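Local coordinates for protein putative succinylglutamate desuccinylase / aspartoacylase (Shewanella amazonensis, PDB 3FMC) that is probably a zinc-dependent hydrolase of the succinylglutamate desuccinylase/aspartoacylase family, thought to act on ester bonds, at residues C[345-350]-C[354-359]; C[86-91]-C[245-250]. All blocks are in the same frame, centred on the assembly; numbering follows the deposited sequence.

Contact 1 (C[345-350]-C[354-359]); sequences LHFASA and QGTELY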
ATOM      1  N   LEU C 345      -2.023  -6.030 -24.172  1.00 12.30           N
ATOM      2  CA  LEU C 345      -2.537  -5.673 -22.853  1.00 12.38           C
ATOM      3  C   LEU C 345      -2.322  -4.181 -22.636  1.00 12.98           C
ATOM      4  O   LEU C 345      -1.453  -3.564 -23.276  1.00 14.02           O
ATOM      5  CB  LEU C 345      -1.812  -6.513 -21.768  1.00 10.67           C
ATOM      6  CG  LEU C 345      -0.280  -6.417 -21.661  1.00 11.32           C
ATOM      7  CD1 LEU C 345       0.131  -5.186 -20.786  1.00 14.65           C
ATOM      8  CD2 LEU C 345       0.435  -7.639 -21.108  1.00 14.33           C
ATOM      9  N   HIS C 346      -3.109  -3.634 -21.725  1.00 11.97           N
ATOM     10  CA  HIS C 346      -2.977  -2.254 -21.319  1.00 11.79           C
ATOM     11  C   HIS C 346      -3.172  -2.113 -19.807  1.00 14.37           C
ATOM     12  O   HIS C 346      -3.725  -2.984 -19.115  1.00 13.65           O
ATOM     13  CB  HIS C 346      -3.889  -1.303 -22.145  1.00 10.88           C
ATOM     14  CG  HIS C 346      -5.362  -1.382 -21.845  1.00 11.19           C
ATOM     15  ND1 HIS C 346      -5.911  -1.022 -20.623  1.00 12.43           N
ATOM     16  CD2 HIS C 346      -6.411  -1.688 -22.649  1.00 16.58           C
ATOM     17  CE1 HIS C 346      -7.224  -1.138 -20.686  1.00 15.88           C
ATOM     18  NE2 HIS C 346      -7.561  -1.509 -21.911  1.00 13.62           N
ATOM     19  N   PHE C 347      -2.778  -0.939 -19.333  1.00 14.83           N
ATOM     20  CA  PHE C 347      -2.806  -0.590 -17.922  1.00 10.64           C
ATOM     21  C   PHE C 347      -4.216  -0.691 -17.413  1.00 12.27           C
ATOM     22  O   PHE C 347      -5.181  -0.280 -18.089  1.00 14.13           O
ATOM     23  CB  PHE C 347      -2.216   0.812 -17.766  1.00 13.76           C
ATOM     24  CG  PHE C 347      -1.928   1.219 -16.342  1.00 11.99           C
ATOM     25  CD1 PHE C 347      -1.021   0.520 -15.575  1.00 16.56           C
ATOM     26  CD2 PHE C 347      -2.466   2.407 -15.845  1.00 15.40           C
ATOM     27  CE1 PHE C 347      -0.699   0.961 -14.291  1.00 14.53           C
ATOM     28  CE2 PHE C 347      -2.159   2.839 -14.571  1.00 15.41           C
ATOM     29  CZ  PHE C 347      -1.285   2.106 -13.800  1.00 10.64           C
ATOM     30  N   ALA C 348      -4.348  -1.173 -16.171  1.00 14.99           N
ATOM     31  CA  ALA C 348      -5.659  -1.434 -15.558  1.00 13.01           C
ATOM     32  C   ALA C 348      -6.363  -0.254 -14.932  1.00 16.89           C
ATOM     33  O   ALA C 348      -7.491  -0.393 -14.453  1.00 14.19           O
ATOM     34  CB  ALA C 348      -5.506  -2.565 -14.518  1.00 15.06           C
ATOM     35  N   SER C 349      -5.710   0.908 -14.917  1.00 11.56           N
ATOM     36  CA  SER C 349      -6.245   2.114 -14.322  1.00 11.73           C
ATOM     37  C   SER C 349      -6.308   3.211 -15.419  1.00 11.30           C
ATOM     38  O   SER C 349      -5.609   3.132 -16.433  1.00 13.23           O
ATOM     39  CB  SER C 349      -5.336   2.557 -13.167  1.00 12.71           C
ATOM     40  OG  SER C 349      -5.549   3.909 -12.859  1.00 16.79           O
ATOM     41  N   ALA C 350      -7.203   4.181 -15.232  1.00 12.78           N
ATOM     42  CA  ALA C 350      -7.414   5.257 -16.200  1.00 12.51           C
ATOM     43  C   ALA C 350      -6.546   6.485 -15.922  1.00 16.43           C
ATOM     44  O   ALA C 350      -6.627   7.485 -16.645  1.00 19.10           O
ATOM     45  CB  ALA C 350      -8.901   5.654 -16.221  1.00 13.04           C
ATOM     46  N   GLN C 354       3.476  10.506 -16.215  1.00 14.68           N
ATOM     47  CA  GLN C 354       4.399  10.341 -17.324  1.00 16.20           C
ATOM     48  C   GLN C 354       5.252   9.082 -17.032  1.00 14.36           C
ATOM     49  O   GLN C 354       5.723   8.859 -15.910  1.00 14.28           O
ATOM     50  CB  GLN C 354       5.304  11.553 -17.465  1.00 16.22           C
ATOM     51  CG  GLN C 354       6.180  11.479 -18.689  1.00 15.92           C
ATOM     52  CD  GLN C 354       7.136  12.622 -18.790  1.00 18.49           C
ATOM     53  OE1 GLN C 354       7.709  13.056 -17.808  1.00 20.75           O
ATOM     54  NE2 GLN C 354       7.336  13.097 -19.997  1.00 25.31           N
ATOM     55  N   GLY C 355       5.393   8.232 -18.035  1.00 12.87           N
ATOM     56  CA  GLY C 355       6.166   7.019 -17.915  1.00 13.63           C
ATOM     57  C   GLY C 355       5.407   5.773 -17.495  1.00 12.71           C
ATOM     58  O   GLY C 355       5.942   4.699 -17.602  1.00 15.16           O
ATOM     59  N   THR C 356       4.148   5.896 -17.068  1.00 12.74           N
ATOM     60  CA  THR C 356       3.387   4.717 -16.704  1.00 13.76           C
ATOM     61  C   THR C 356       3.249   3.845 -17.947  1.00 13.55           C
ATOM     62  O   THR C 356       3.053   4.368 -19.051  1.00 14.82           O
ATOM     63  CB  THR C 356       2.012   5.042 -16.105  1.00 13.92           C
ATOM     64  OG1 THR C 356       2.180   5.942 -15.017  1.00 13.35           O
ATOM     65  CG2 THR C 356       1.355   3.717 -15.611  1.00 14.63           C
ATOM     66  N   GLU C 357       3.414   2.530 -17.795  1.00 13.72           N
ATOM     67  CA  GLU C 357       3.342   1.648 -18.965  1.00 14.47           C
ATOM     68  C   GLU C 357       1.883   1.530 -19.401  1.00 14.90           C
ATOM     69  O   GLU C 357       1.047   0.958 -18.701  1.00 13.37           O
ATOM     70  CB  GLU C 357       3.929   0.299 -18.656  1.00 16.23           C
ATOM     71  CG  GLU C 357       3.976  -0.673 -19.861  1.00 17.54           C
ATOM     72  CD  GLU C 357       4.260  -2.096 -19.421  1.00 17.43           C
ATOM     73  OE1 GLU C 357       5.409  -2.440 -19.047  1.00 14.54           O
ATOM     74  OE2 GLU C 357       3.313  -2.879 -19.462  1.00 19.12           O
ATOM     75  N   LEU C 358       1.590   2.082 -20.562  1.00 13.57           N
ATOM     76  CA  LEU C 358       0.223   2.088 -21.094  1.00 14.43           C
ATOM     77  C   LEU C 358      -0.158   0.783 -21.792  1.00 13.10           C
ATOM     78  O   LEU C 358      -1.224   0.251 -21.518  1.00 11.42           O
ATOM     79  CB  LEU C 358      -0.019   3.272 -22.044  1.00 13.44           C
ATOM     80  CG  LEU C 358      -0.343   4.624 -21.439  1.00 21.47           C
ATOM     81  CD1 LEU C 358      -0.262   5.698 -22.553  1.00 19.25           C
ATOM     82  CD2 LEU C 358      -1.736   4.616 -20.748  1.00 17.33           C
ATOM     83  N   TYR C 359       0.688   0.284 -22.673  1.00 12.34           N
ATOM     84  CA  TYR C 359       0.425  -0.955 -23.389  1.00 13.93           C
ATOM     85  C   TYR C 359       1.678  -1.753 -23.616  1.00 14.22           C
ATOM     86  O   TYR C 359       2.762  -1.205 -23.556  1.00 10.64           O
ATOM     87  CB  TYR C 359      -0.109  -0.648 -24.818  1.00 16.46           C
ATOM     88  CG  TYR C 359      -1.590  -0.290 -25.006  1.00 15.24           C
ATOM     89  CD1 TYR C 359      -2.064   0.990 -24.758  1.00 12.18           C
ATOM     90  CD2 TYR C 359      -2.491  -1.215 -25.529  1.00 16.37           C
ATOM     91  CE1 TYR C 359      -3.378   1.342 -24.947  1.00 14.06           C
ATOM     92  CE2 TYR C 359      -3.798  -0.878 -25.764  1.00 16.61           C
ATOM     93  CZ  TYR C 359      -4.251   0.400 -25.483  1.00 12.21           C
ATOM     94  OH  TYR C 359      -5.560   0.753 -25.685  1.00 16.86           O
TER
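H346 and Y359 lie side by side and point the same way from an antiparallel, non-hydrogen-bonded pair whose CA atoms are 4.2 Å apart. The methylene of H346 sits over the centre of the tyrosine ring: CB is 3.5 Å from the centroid of the Y359 ring and nearly on its normal, a CH-pi contact. The two rings themselves meet obliquely, their planes 58° apart. H346 takes the first torsion that puts CG between its own backbone N and carbonyl carbon (chi1 73°), which bends the imidazole over toward the carbonyl of the next residue. There H346 ND1 donates 2.7 Å to F347 O, in the plane of the imidazole but above that of the carbonyl. This bond fixes the ring's rotation, and Y303 stacks on it. The phenol OH of Y359 reaches beyond the pair to G305 O.

Beyond the strand end, F347 and T356 cross at about a right angle. With F347 CG anti to the backbone N (chi1 -169°), the ring lies across the methyl of T356, and CG2 comes down over the middle of its face, 3.6 Å from the centroid. A threonine suits this spot because its methyl serves the ring while OG1 bonds to H353 N, in the link between the segments. Between these two pairs, F347 N donates 2.9 Å to L358 O, which also receives the CA-H of H346. L358 and Y359 both face F293 on the neighbouring strand, a classic beta bulge at the start of strand 357-363.

Besides the backbone bond and CA-H...O contacts, the side chains meet chiefly as carbon over aromatic faces, while the polar ends of H346, T356 and Y359 bond to groups other than each other; such a contact should depend on shape more than on charge.

Contact 2 (C[86-91]-C[245-250]); sequences EFTLGR and SQERID. With SO4 (sulfate ion), chain K.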
ATOM      1  N   GLU C  86      -9.285  -1.855  -3.308  1.00 13.63           N
ATOM      2  CA  GLU C  86     -10.158  -2.895  -3.887  1.00 14.15           C
ATOM      3  C   GLU C  86      -9.411  -3.627  -5.009  1.00 17.96           C
ATOM      4  O   GLU C  86      -9.918  -3.761  -6.125  1.00 24.50           O
ATOM      5  CB  GLU C  86     -11.386  -2.220  -4.446  1.00 12.80           C
ATOM      6  CG  GLU C  86     -12.098  -1.372  -3.363  1.00 16.67           C
ATOM      7  CD  GLU C  86     -12.707  -0.091  -3.889  1.00 25.34           C
ATOM      8  OE1 GLU C  86     -13.094  -0.096  -5.074  1.00 18.42           O
ATOM      9  OE2 GLU C  86     -12.819   0.918  -3.114  1.00 20.21           O
ATOM     10  N   PHE C  87      -8.186  -4.012  -4.721  1.00 14.56           N
ATOM     11  CA  PHE C  87      -7.271  -4.632  -5.677  1.00 13.43           C
ATOM     12  C   PHE C  87      -6.340  -5.558  -4.895  1.00 14.09           C
ATOM     13  O   PHE C  87      -6.034  -5.331  -3.704  1.00 15.07           O
ATOM     14  CB  PHE C  87      -6.441  -3.498  -6.309  1.00 16.18           C
ATOM     15  CG  PHE C  87      -5.350  -3.941  -7.273  1.00 23.13           C
ATOM     16  CD1 PHE C  87      -5.678  -4.392  -8.568  1.00 24.90           C
ATOM     17  CD2 PHE C  87      -3.965  -3.828  -6.914  1.00 24.90           C
ATOM     18  CE1 PHE C  87      -4.665  -4.790  -9.443  1.00 29.95           C
ATOM     19  CE2 PHE C  87      -2.951  -4.227  -7.798  1.00 23.80           C
ATOM     20  CZ  PHE C  87      -3.297  -4.708  -9.054  1.00 30.09           C
ATOM     21  N   THR C  88      -5.888  -6.598  -5.550  1.00 12.40           N
ATOM     22  CA  THR C  88      -4.953  -7.554  -4.964  1.00 12.49           C
ATOM     23  C   THR C  88      -3.555  -7.049  -5.305  1.00 15.84           C
ATOM     24  O   THR C  88      -3.199  -6.909  -6.481  1.00 16.01           O
ATOM     25  CB  THR C  88      -5.145  -8.987  -5.525  1.00 13.87           C
ATOM     26  OG1 THR C  88      -6.524  -9.378  -5.455  1.00 13.24           O
ATOM     27  CG2 THR C  88      -4.304  -9.961  -4.765  1.00 13.44           C
ATOM     28  N   LEU C  89      -2.768  -6.751  -4.267  1.00 12.88           N
ATOM     29  CA  LEU C  89      -1.357  -6.300  -4.425  1.00 11.56           C
ATOM     30  C   LEU C  89      -0.549  -7.604  -4.368  1.00 14.40           C
ATOM     31  O   LEU C  89       0.112  -7.924  -3.379  1.00 14.34           O
ATOM     32  CB  LEU C  89      -0.989  -5.294  -3.321  1.00 11.13           C
ATOM     33  CG  LEU C  89       0.360  -4.632  -3.527  1.00 14.38           C
ATOM     34  CD1 LEU C  89       0.234  -3.598  -4.661  1.00 11.97           C
ATOM     35  CD2 LEU C  89       0.806  -3.972  -2.206  1.00 17.85           C
ATOM     36  N   GLY C  90      -0.619  -8.346  -5.486  1.00 13.19           N
ATOM     37  CA  GLY C  90      -0.215  -9.721  -5.532  1.00 12.17           C
ATOM     38  C   GLY C  90       0.963 -10.040  -6.402  1.00 14.76           C
ATOM     39  O   GLY C  90       1.368 -11.195  -6.457  1.00 13.80           O
ATOM     40  N   ARG C  91       1.526  -9.017  -7.050  1.00 10.27           N
ATOM     41  CA  ARG C  91       2.591  -9.230  -8.030  1.00 11.23           C
ATOM     42  C   ARG C  91       4.002  -9.342  -7.481  1.00 12.61           C
ATOM     43  O   ARG C  91       4.860 -10.039  -8.056  1.00 11.57           O
ATOM     44  CB  ARG C  91       2.534  -8.085  -9.055  1.00 13.16           C
ATOM     45  CG  ARG C  91       3.424  -8.281 -10.271  1.00 11.07           C
ATOM     46  CD  ARG C  91       3.107  -7.262 -11.344  1.00 16.29           C
ATOM     47  NE  ARG C  91       4.028  -7.420 -12.447  1.00 19.72           N
ATOM     48  CZ  ARG C  91       3.925  -8.393 -13.355  1.00 29.36           C
ATOM     49  NH1 ARG C  91       2.907  -9.264 -13.324  1.00 23.35           N
ATOM     50  NH2 ARG C  91       4.844  -8.478 -14.313  1.00 27.42           N
ATOM     51  N   SER C 245      -7.569 -11.267 -18.610  1.00 12.15           N
ATOM     52  CA  SER C 245      -7.385 -10.191 -17.675  1.00 13.08           C
ATOM     53  C   SER C 245      -7.316 -10.705 -16.239  1.00 13.27           C
ATOM     54  O   SER C 245      -7.834 -11.770 -15.900  1.00 11.44           O
ATOM     55  CB  SER C 245      -8.497  -9.171 -17.901  1.00 17.10           C
ATOM     56  OG  SER C 245      -8.376  -8.571 -19.176  1.00 16.33           O
ATOM     57  N   GLN C 246      -6.707  -9.899 -15.367  1.00 12.70           N
ATOM     58  CA  GLN C 246      -6.570 -10.232 -13.950  1.00 12.04           C
ATOM     59  C   GLN C 246      -7.839  -9.860 -13.216  1.00 14.08           C
ATOM     60  O   GLN C 246      -8.793  -9.313 -13.802  1.00 14.05           O
ATOM     61  CB  GLN C 246      -5.405  -9.405 -13.350  1.00 11.30           C
ATOM     62  CG  GLN C 246      -5.692  -7.922 -13.259  1.00 13.48           C
ATOM     63  CD  GLN C 246      -4.432  -7.126 -12.903  1.00 15.24           C
ATOM     64  OE1 GLN C 246      -3.395  -7.711 -12.635  1.00 20.92           O
ATOM     65  NE2 GLN C 246      -4.501  -5.815 -13.024  1.00 17.10           N
ATOM     66  N   GLU C 247      -7.855 -10.149 -11.913  1.00 11.93           N
ATOM     67  CA  GLU C 247      -8.945  -9.803 -11.002  1.00 12.46           C
ATOM     68  C   GLU C 247     -10.330 -10.213 -11.504  1.00 15.48           C
ATOM     69  O   GLU C 247     -11.323  -9.473 -11.354  1.00 16.12           O
ATOM     70  CB  GLU C 247      -8.939  -8.281 -10.752  1.00 12.60           C
ATOM     71  CG  GLU C 247      -7.763  -7.795  -9.961  1.00 13.76           C
ATOM     72  CD  GLU C 247      -7.825  -8.291  -8.518  1.00 24.31           C
ATOM     73  OE1 GLU C 247      -8.830  -8.962  -8.122  1.00 31.69           O
ATOM     74  OE2 GLU C 247      -6.924  -7.994  -7.798  1.00 30.39           O
ATOM     75  N   ARG C 248     -10.379 -11.419 -12.053  0.50 13.50           N
ATOM     76  CA  ARG C 248     -11.590 -11.918 -12.640  0.50 15.99           C
ATOM     77  C   ARG C 248     -11.601 -13.430 -12.679  0.50 12.77           C
ATOM     78  O   ARG C 248     -10.555 -14.065 -12.847  0.50 12.93           O
ATOM     79  CB  ARG C 248     -11.674 -11.414 -14.067  0.50 15.49           C
ATOM     80  CG  ARG C 248     -10.502 -11.794 -14.875  0.50 19.60           C
ATOM     81  CD  ARG C 248     -10.654 -11.445 -16.330  0.50 30.98           C
ATOM     82  NE  ARG C 248     -11.261 -12.495 -17.126  0.50 26.14           N
ATOM     83  CZ  ARG C 248     -10.630 -13.542 -17.662  0.50 23.92           C
ATOM     84  NH1 ARG C 248      -9.320 -13.766 -17.487  0.50  8.71           N
ATOM     85  NH2 ARG C 248     -11.352 -14.383 -18.401  0.50 11.35           N
ATOM     86  N   ILE C 249     -12.805 -13.980 -12.520  1.00 14.19           N
ATOM     87  CA  ILE C 249     -13.069 -15.420 -12.645  1.00 12.73           C
ATOM     88  C   ILE C 249     -14.189 -15.489 -13.686  1.00 14.12           C
ATOM     89  O   ILE C 249     -15.179 -14.778 -13.561  1.00 13.75           O
ATOM     90  CB  ILE C 249     -13.586 -16.034 -11.353  1.00 15.90           C
ATOM     91  CG1 ILE C 249     -12.466 -16.023 -10.284  1.00 11.25           C
ATOM     92  CG2 ILE C 249     -14.126 -17.487 -11.576  1.00 16.69           C
ATOM     93  CD1 ILE C 249     -11.203 -16.872 -10.612  1.00 10.38           C
ATOM     94  N   ASP C 250     -13.959 -16.251 -14.744  1.00 14.64           N
ATOM     95  CA  ASP C 250     -14.968 -16.472 -15.798  1.00 14.01           C
ATOM     96  C   ASP C 250     -14.893 -17.964 -16.126  1.00 15.25           C
ATOM     97  O   ASP C 250     -14.034 -18.430 -16.847  1.00 14.84           O
ATOM     98  CB  ASP C 250     -14.724 -15.583 -17.001  1.00 16.50           C
ATOM     99  CG  ASP C 250     -15.723 -15.796 -18.112  1.00 18.96           C
ATOM    100  OD1 ASP C 250     -16.313 -16.871 -18.207  1.00 17.25           O
ATOM    101  OD2 ASP C 250     -15.905 -14.868 -18.903  1.00 23.29           O
TER
HETATM  102  S   SO4 K 368       5.765 -11.326 -15.596  1.00 34.99           S
HETATM  103  O1  SO4 K 368       6.384 -11.732 -14.314  1.00 19.44           O
HETATM  104  O2  SO4 K 368       6.446 -10.133 -16.093  1.00 39.53           O
HETATM  105  O3  SO4 K 368       4.298 -11.044 -15.531  1.00 29.57           O
HETATM  106  O4  SO4 K 368       5.924 -12.457 -16.528  1.00 43.18           O
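E247 OE2 grips T88 twice: the backbone N and the hydroxyl OG1 of T88 each donate to this oxygen, both at 2.8 Å. The amide meets OE2 nearly along its C-O axis, whereas the hydroxyl comes in on the syn side, 17° out of the carboxylate plane. A bend in the glutamate chain (chi2 -68°) turns the carboxylate to T88. Threonine fits because its hydroxyl, lying beside its own backbone N, presents two donors together.

Next to this pair, Q246 NE2 approaches the F87 ring at its edge, 3.7 Å from CE1, with ring and amide planes 71° apart. The same NE2 bonds to E86 of the second subunit.

Both segments are loops of the catalytic domain; 245-250 links strand 237-243 to helix 251-267, where D250 is the N-cap, its OD1 accepting from D253 N. An alanine in place of E247 would probably leave the T88 amide and hydroxyl without this acceptor and also cost the second subunit a partner, since OE1 accepts from S349 OG and A350 N there.

Further out, K83 NZ bonds to T88 OG1. At the far end of 86-91, the extended R91 sends NH1 and NH2 to O3 of a sulfate, probably from the crystallisation liquor, which N99, N101 and R102 also hold.

Overall arrangement
Contact 1 is the more buried of the two and spans the ends of strands 341-346 and 357-363, close neighbours in the chain; contact 2 is partly buried and joins loops 154 residues apart within the catalytic domain. Their chemistry follows: aromatic faces and a backbone bond at the end of paired strands, a carboxylate accepting from two donors where loops without regular structure meet. Their centres are 16 Å apart, and they touch within one chain where A348 CB packs on Q246 NE2, 3.7 Å away. Both also border the second subunit, and there they meet again across chains, the loop of contact 1 in one copy donating to the glutamate of contact 2 in the other.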